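Local coordinates for protein beta-lactamase/D-alanine Carboxypeptidase (Yersinia pestis, PDB 3RJU) that probably hydrolyses beta-lactams or cleaves D-alanine from peptidoglycan peptides, at residues G42-Q45 / P46-I50; T201-Q204 / C205-M209; P105-L108 / L109-A112. One frame throughout, in Å; residues are numbered along the deposited sequence. Where two conformers were deposited one is given.

Contacts 1 and 2 lie at the surface, on the same side of the chain's centre; contact 3 is buried on the opposite side. Contact 1 is a loop after the edge strand 35-42. Contact 2 holds the short helix 202-205 and the loop after it. The two touch, where E43 and T44 of contact 1 pack on M209 of contact 2. Contact 3 opens helix 108-113, and its centre is about 42 Å from that of contact 1 and 35 Å from that of contact 2. Chemistry follows place: a carboxylate and an amide tie backbone N-H groups in contact 1, a salt bridge marks contact 2, and apolar side chains and a histidine that accepts a backbone N-H make up contact 3.

Contact 1 of 3, residues G42-Q45 / P46-I50; sequences GETQ and PGNNI
E43 reaches across the loop and holds two backbone N-H groups with its carboxylate. OE1 of E43 accepts from N of G47 at 3.0 Å, and the donor stands above the carboxylate plane. OE2 of E43 accepts from N of N49 at 2.8 Å, on the anti side. The E43 chain is extended beyond CG (chi2 174°), which carries the carboxylate over to the far limb of the loop.

The tight part centres on N48. The N48 and T44 side chains cross at about a right angle. ND2 of N48 gives an almost straight bond to OG1 of T44, 2.9 Å long and in the amide plane. CG of N48 stands between its own backbone N and carbonyl carbon (chi1 80°), and this turns the amide inward. OD1 of N48 also takes the N-H of I50 at 3.0 Å, from above its carbonyl plane. A weak bond joins N of Q45 to the same oxygen. Beside this group, N of T44 donates to O of I50 at 2.8 Å, which draws the two limbs together.

The other side is looser and wetter. A water donates to OE2 of E43 and to OD1 of N49, bridging the two side chains.

The loop is joined to the rest of the protein at V24 and I210: P46 touches both, and T44 bonds to I210 through the backbone.

N of N48 bonds to O of Q45 at 3.0 Å. This closes a type II beta turn from Q45 to N48, followed by an Asx turn at N48, in the loop that leaves edge strand 35-42.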
loop_
_atom_site.group_PDB
_atom_site.type_symbol
_atom_site.label_atom_id
_atom_site.label_comp_id
_atom_site.label_asym_id
_atom_site.label_seq_id
_atom_site.Cartn_x
_atom_site.Cartn_y
_atom_site.Cartn_z
ATOM N N GLY A 42 20.859 2.761 -10.531
ATOM C CA GLY A 42 21.575 2.890 -9.282
ATOM C C GLY A 42 22.063 1.570 -8.732
ATOM O O GLY A 42 22.452 0.676 -9.483
ATOM N N GLU A 43 22.026 1.454 -7.404
ATOM C CA GLU A 43 22.703 0.367 -6.710
ATOM C C GLU A 43 21.795 -0.241 -5.670
ATOM O O GLU A 43 20.965 0.457 -5.086
ATOM C CB GLU A 43 23.926 0.921 -5.982
ATOM C CG GLU A 43 24.837 1.771 -6.803
ATOM C CD GLU A 43 25.916 2.373 -5.933
ATOM O OE1 GLU A 43 25.640 3.331 -5.170
ATOM O OE2 GLU A 43 27.039 1.863 -6.003
ATOM N N THR A 44 21.976 -1.530 -5.412
ATOM C CA THR A 44 21.197 -2.218 -4.381
ATOM C C THR A 44 21.727 -1.979 -2.963
ATOM O O THR A 44 21.080 -2.343 -2.000
ATOM C CB THR A 44 21.113 -3.730 -4.640
ATOM O OG1 THR A 44 22.438 -4.269 -4.671
ATOM C CG2 THR A 44 20.405 -4.032 -5.965
ATOM N N GLN A 45 22.927 -1.411 -2.850
ATOM C CA GLN A 45 23.470 -0.943 -1.574
ATOM C C GLN A 45 24.432 0.193 -1.907
ATOM O O GLN A 45 25.114 0.130 -2.927
ATOM C CB GLN A 45 24.215 -2.064 -0.836
ATOM C CG GLN A 45 23.419 -3.354 -0.659
ATOM C CD GLN A 45 24.116 -4.387 0.222
ATOM O OE1 GLN A 45 25.008 -4.053 1.007
ATOM N NE2 GLN A 45 23.703 -5.647 0.097
ATOM N N PRO A 46 24.486 1.244 -1.066
ATOM C CA PRO A 46 25.380 2.362 -1.403
ATOM C C PRO A 46 26.799 1.882 -1.699
ATOM O O PRO A 46 27.389 1.171 -0.884
ATOM C CB PRO A 46 25.334 3.230 -0.142
ATOM C CG PRO A 46 23.944 2.970 0.387
ATOM C CD PRO A 46 23.738 1.498 0.178
ATOM N N GLY A 47 27.308 2.225 -2.880
ATOM C CA GLY A 47 28.673 1.907 -3.257
ATOM C C GLY A 47 28.903 0.536 -3.872
ATOM O O GLY A 47 30.024 0.251 -4.288
ATOM N N ASN A 48 27.878 -0.313 -3.966
ATOM C CA ASN A 48 28.133 -1.669 -4.455
ATOM C C ASN A 48 28.096 -1.847 -5.975
ATOM O O ASN A 48 28.486 -2.895 -6.495
ATOM C CB ASN A 48 27.276 -2.728 -3.735
ATOM C CG ASN A 48 25.840 -2.811 -4.255
ATOM O OD1 ASN A 48 25.388 -2.006 -5.072
ATOM N ND2 ASN A 48 25.119 -3.803 -3.766
ATOM N N ASN A 49 27.641 -0.814 -6.674
ATOM C CA ASN A 49 27.575 -0.831 -8.125
ATOM C C ASN A 49 26.825 -2.010 -8.714
ATOM O O ASN A 49 27.127 -2.455 -9.829
ATOM C CB ASN A 49 28.975 -0.765 -8.723
ATOM C CG ASN A 49 29.152 0.444 -9.585
ATOM O OD1 ASN A 49 29.536 1.518 -9.099
ATOM N ND2 ASN A 49 28.845 0.299 -10.873
ATOM N N ILE A 50 25.853 -2.517 -7.962
ATOM C CA ILE A 50 25.014 -3.611 -8.430
ATOM C C ILE A 50 23.636 -3.040 -8.763
ATOM O O ILE A 50 22.942 -2.528 -7.879
ATOM C CB ILE A 50 24.879 -4.720 -7.354
ATOM C CG1 ILE A 50 26.244 -5.342 -7.025
ATOM C CG2 ILE A 50 23.899 -5.801 -7.805
ATOM C CD1 ILE A 50 26.171 -6.447 -5.949
HETATM O O HOH W 1 28.972 3.542 -6.919
#

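Contact 2 of 3, residues T201-Q204 / C205-M209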
loop_
_atom_site.group_PDB
_atom_site.type_symbol
_atom_site.label_atom_id
_atom_site.label_comp_id
_atom_site.label_asym_id
_atom_site.label_seq_id
_atom_site.Cartn_x
_atom_site.Cartn_y
_atom_site.Cartn_z
ATOM N N THR A 201 12.938 -15.419 4.026
ATOM C CA THR A 201 14.031 -16.327 4.343
ATOM C C THR A 201 15.366 -15.596 4.267
ATOM O O THR A 201 15.435 -14.443 3.823
ATOM C CB THR A 201 14.092 -17.460 3.330
ATOM O OG1 THR A 201 14.366 -16.906 2.035
ATOM C CG2 THR A 201 12.769 -18.223 3.296
ATOM N N ALA A 202 16.436 -16.273 4.671
ATOM C CA ALA A 202 17.776 -15.708 4.525
ATOM C C ALA A 202 18.102 -15.425 3.058
ATOM O O ALA A 202 18.708 -14.394 2.736
ATOM C CB ALA A 202 18.827 -16.654 5.127
ATOM N N GLU A 203 17.707 -16.339 2.177
ATOM C CA GLU A 203 17.963 -16.192 0.741
ATOM C C GLU A 203 17.224 -14.967 0.194
ATOM O O GLU A 203 17.725 -14.279 -0.707
ATOM C CB GLU A 203 17.554 -17.462 -0.016
ATOM C CG GLU A 203 17.934 -17.476 -1.493
ATOM C CD GLU A 203 16.978 -16.677 -2.356
ATOM O OE1 GLU A 203 15.787 -16.552 -1.966
ATOM O OE2 GLU A 203 17.417 -16.178 -3.423
ATOM N N GLN A 204 16.040 -14.681 0.730
ATOM C CA GLN A 204 15.321 -13.486 0.317
ATOM C C GLN A 204 15.970 -12.240 0.895
ATOM O O GLN A 204 16.202 -11.260 0.178
ATOM C CB GLN A 204 13.838 -13.590 0.723
ATOM C CG GLN A 204 13.111 -14.627 -0.122
ATOM C CD GLN A 204 11.726 -14.980 0.401
ATOM O OE1 GLN A 204 11.503 -15.072 1.612
ATOM N NE2 GLN A 204 10.787 -15.173 -0.516
ATOM N N CYS A 205 16.290 -12.283 2.180
ATOM C CA CYS A 205 16.920 -11.139 2.836
ATOM C C CYS A 205 18.217 -10.646 2.176
ATOM O O CYS A 205 18.475 -9.434 2.128
ATOM C CB CYS A 205 17.136 -11.420 4.318
ATOM S SG CYS A 205 15.577 -11.318 5.281
ATOM N N LYS A 206 19.023 -11.565 1.657
ATOM C CA LYS A 206 20.277 -11.163 1.019
ATOM C C LYS A 206 20.016 -10.299 -0.212
ATOM O O LYS A 206 20.905 -9.573 -0.658
ATOM C CB LYS A 206 21.135 -12.379 0.634
ATOM C CG LYS A 206 20.571 -13.134 -0.537
ATOM C CD LYS A 206 21.482 -14.244 -1.047
ATOM C CE LYS A 206 20.801 -14.951 -2.211
ATOM N NZ LYS A 206 21.495 -16.227 -2.571
ATOM N N ARG A 207 18.797 -10.377 -0.752
ATOM C CA ARG A 207 18.416 -9.599 -1.935
ATOM C C ARG A 207 17.742 -8.276 -1.594
ATOM O O ARG A 207 17.407 -7.505 -2.495
ATOM C CB ARG A 207 17.511 -10.425 -2.865
ATOM C CG ARG A 207 18.211 -11.643 -3.465
ATOM C CD ARG A 207 17.287 -12.388 -4.436
ATOM N NE ARG A 207 16.457 -13.405 -3.783
ATOM C CZ ARG A 207 15.129 -13.456 -3.830
ATOM N NH1 ARG A 207 14.436 -12.530 -4.482
ATOM N NH2 ARG A 207 14.490 -14.456 -3.230
ATOM N N LEU A 208 17.556 -7.996 -0.306
ATOM C CA LEU A 208 16.882 -6.754 0.105
ATOM C C LEU A 208 17.791 -5.558 -0.189
ATOM O O LEU A 208 18.981 -5.543 0.197
ATOM C CB LEU A 208 16.507 -6.792 1.591
ATOM C CG LEU A 208 15.697 -5.593 2.103
ATOM C CD1 LEU A 208 14.295 -5.561 1.478
ATOM C CD2 LEU A 208 15.619 -5.593 3.623
HETATM N N MSE A 209 17.255 -4.594 -0.935
HETATM C CA MSE A 209 17.989 -3.376 -1.258
HETATM C C MSE A 209 18.167 -2.559 0.019
HETATM O O MSE A 209 17.388 -2.702 0.969
HETATM C CB MSE A 209 17.232 -2.564 -2.314
HETATM C CG MSE A 209 17.007 -3.328 -3.632
HETATM SE SE MSE A 209 15.914 -2.280 -4.846
HETATM C CE MSE A 209 16.955 -0.624 -4.930
HETATM O O HOH W 2 19.706 -16.847 -4.755
#
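E203 and R207 form a salt bridge at the end of a short helix, whose start is closed by a capping box between T201 and Q204. The two charged side chains cross at a slant, with carboxylate and guanidinium planes 32° apart. R207 presents NE and NH2 to E203, one nitrogen to each oxygen. NH2 of R207 meets OE1 of E203 at 2.8 Å, on the syn side and in the guanidinium plane. NE of R207 meets OE2 of E203 at 3.0 Å, but from above the carboxylate plane. The R207 chain bends at chi3 (-88°), which brings its NE edge round to the acid. E203 bends too, at chi2 (-80°), to face it.

K206 crosses E203 at a slant. Its CG lies against O of E203. NZ of K206 stays 4.2 Å from OE2 of E203, too far for a salt bridge, and a water joins the two atoms.

Q204 meets R207 by its aliphatic part, with CG of Q204 near NH2 of R207. The guanidinium has further partners: NH1 bonds to O of D55, and NH2 to OD1 of N195, which also accepts from NE2 of Q204. C205 is tied to C217 by a disulfide, so this surface segment is held by a covalent link as well as by polar bonds.

In the capping box, N of Q204 donates to OG1 of T201 at 3.1 Å. N of T201 donates back to OE1 of Q204 at 2.8 Å, in the carbonyl plane and on a lone pair.

Contact 3 of 3, residues P105-L108 / L109-A112; sequences PIRL and LHLA
From R107, the N-cap residue, the backbone turns out of an extended loop into helix 108-113, and N of L111 bonds to O of R107 at 3.2 Å while N of A112 bonds to O of L108 at 3.0 Å. The same R107 oxygen takes a second, weak bond from N of H110.

The H110 ring turns its edge back to the residues before the helix. Its ND1 accepts from N of R107 at 3.0 Å, with the donor close to the ring plane. ND1 therefore carries no proton in this bond. The first torsion of H110 (chi1 -61°) sets the ring beside its own backbone N, facing the residues that precede the helix. The histidine thus takes up the N-H of R107, the N-cap residue.

R107 and H110 lie side by side and point the same way. CB, CG and CD of R107 pass along the ring near ND1 and CE1, with CB 3.5 Å from ND1 of H110. The guanidinium and ring planes are 58° apart. CG of P105 lies over one guanidinium face, toward its rim, and NH1 of R107 bonds to O of T84.

On the apolar side, CG2 of I106 meets CD2 of L111 at 3.7 Å, the two side chains crossing at about a right angle. CD2 of L108 lies 4.1 Å from CD1 of L111.

L108 and L111 both pack on L167 of helix 162-175. L108 and A112 rest on M72 of helix 64-77. Helix 108-113 thus sits against both, with its backbone joined at L108 and L109 to the loop at D85 and L83.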
loop_
_atom_site.group_PDB
_atom_site.type_symbol
_atom_site.label_atom_id
_atom_site.label_comp_id
_atom_site.label_asym_id
_atom_site.label_seq_id
_atom_site.Cartn_x
_atom_site.Cartn_y
_atom_site.Cartn_z
ATOM N N PRO A 105 -20.435 2.325 16.171
ATOM C CA PRO A 105 -19.198 1.548 16.336
ATOM C C PRO A 105 -18.221 1.771 15.198
ATOM O O PRO A 105 -18.643 2.132 14.103
ATOM C CB PRO A 105 -19.694 0.102 16.288
ATOM C CG PRO A 105 -20.923 0.174 15.404
ATOM C CD PRO A 105 -21.586 1.480 15.793
ATOM N N ILE A 106 -16.938 1.533 15.443
ATOM C CA ILE A 106 -15.977 1.473 14.358
ATOM C C ILE A 106 -16.263 0.229 13.525
ATOM O O ILE A 106 -16.343 -0.864 14.073
ATOM C CB ILE A 106 -14.550 1.398 14.912
ATOM C CG1 ILE A 106 -14.192 2.724 15.587
ATOM C CG2 ILE A 106 -13.534 1.066 13.816
ATOM C CD1 ILE A 106 -12.980 2.646 16.484
ATOM N N ARG A 107 -16.412 0.393 12.209
ATOM C CA ARG A 107 -16.660 -0.724 11.307
ATOM C C ARG A 107 -15.447 -0.989 10.412
ATOM O O ARG A 107 -14.543 -0.145 10.318
ATOM C CB ARG A 107 -17.903 -0.458 10.455
ATOM C CG ARG A 107 -19.119 -0.168 11.306
ATOM C CD ARG A 107 -20.294 0.304 10.457
ATOM N NE ARG A 107 -21.416 0.695 11.308
ATOM C CZ ARG A 107 -22.385 -0.125 11.724
ATOM N NH1 ARG A 107 -22.396 -1.399 11.344
ATOM N NH2 ARG A 107 -23.358 0.338 12.512
ATOM N N LEU A 108 -15.411 -2.146 9.764
ATOM C CA LEU A 108 -14.239 -2.483 8.948
ATOM C C LEU A 108 -13.982 -1.419 7.873
ATOM O O LEU A 108 -12.841 -1.024 7.660
ATOM C CB LEU A 108 -14.337 -3.879 8.323
ATOM C CG LEU A 108 -14.543 -5.041 9.306
ATOM C CD1 LEU A 108 -14.531 -6.364 8.554
ATOM C CD2 LEU A 108 -13.525 -5.045 10.458
ATOM N N LEU A 109 -15.052 -0.927 7.252
ATOM C CA LEU A 109 -14.973 0.152 6.270
ATOM C C LEU A 109 -14.225 1.375 6.802
ATOM O O LEU A 109 -13.468 2.032 6.063
ATOM C CB LEU A 109 -16.388 0.543 5.814
ATOM C CG LEU A 109 -16.474 1.781 4.930
ATOM C CD1 LEU A 109 -15.699 1.533 3.620
ATOM C CD2 LEU A 109 -17.929 2.131 4.640
ATOM N N HIS A 110 -14.455 1.705 8.071
ATOM C CA HIS A 110 -13.799 2.867 8.669
ATOM C C HIS A 110 -12.300 2.624 8.806
ATOM O O HIS A 110 -11.498 3.530 8.587
ATOM C CB HIS A 110 -14.402 3.225 10.034
ATOM C CG HIS A 110 -15.854 3.578 9.974
ATOM N ND1 HIS A 110 -16.817 2.899 10.696
ATOM C CD2 HIS A 110 -16.508 4.538 9.273
ATOM C CE1 HIS A 110 -18.004 3.435 10.450
ATOM N NE2 HIS A 110 -17.846 4.420 9.577
ATOM N N LEU A 111 -11.919 1.413 9.202
ATOM C CA LEU A 111 -10.495 1.105 9.305
ATOM C C LEU A 111 -9.847 1.243 7.929
ATOM O O LEU A 111 -8.738 1.775 7.809
ATOM C CB LEU A 111 -10.287 -0.319 9.834
ATOM C CG LEU A 111 -10.929 -0.631 11.192
ATOM C CD1 LEU A 111 -10.794 -2.137 11.460
ATOM C CD2 LEU A 111 -10.295 0.178 12.308
ATOM N N ALA A 112 -10.520 0.748 6.889
ATOM C CA ALA A 112 -9.923 0.732 5.547
ATOM C C ALA A 112 -9.822 2.109 4.895
ATOM O O ALA A 112 -8.961 2.352 4.040
ATOM C CB ALA A 112 -10.693 -0.231 4.627
#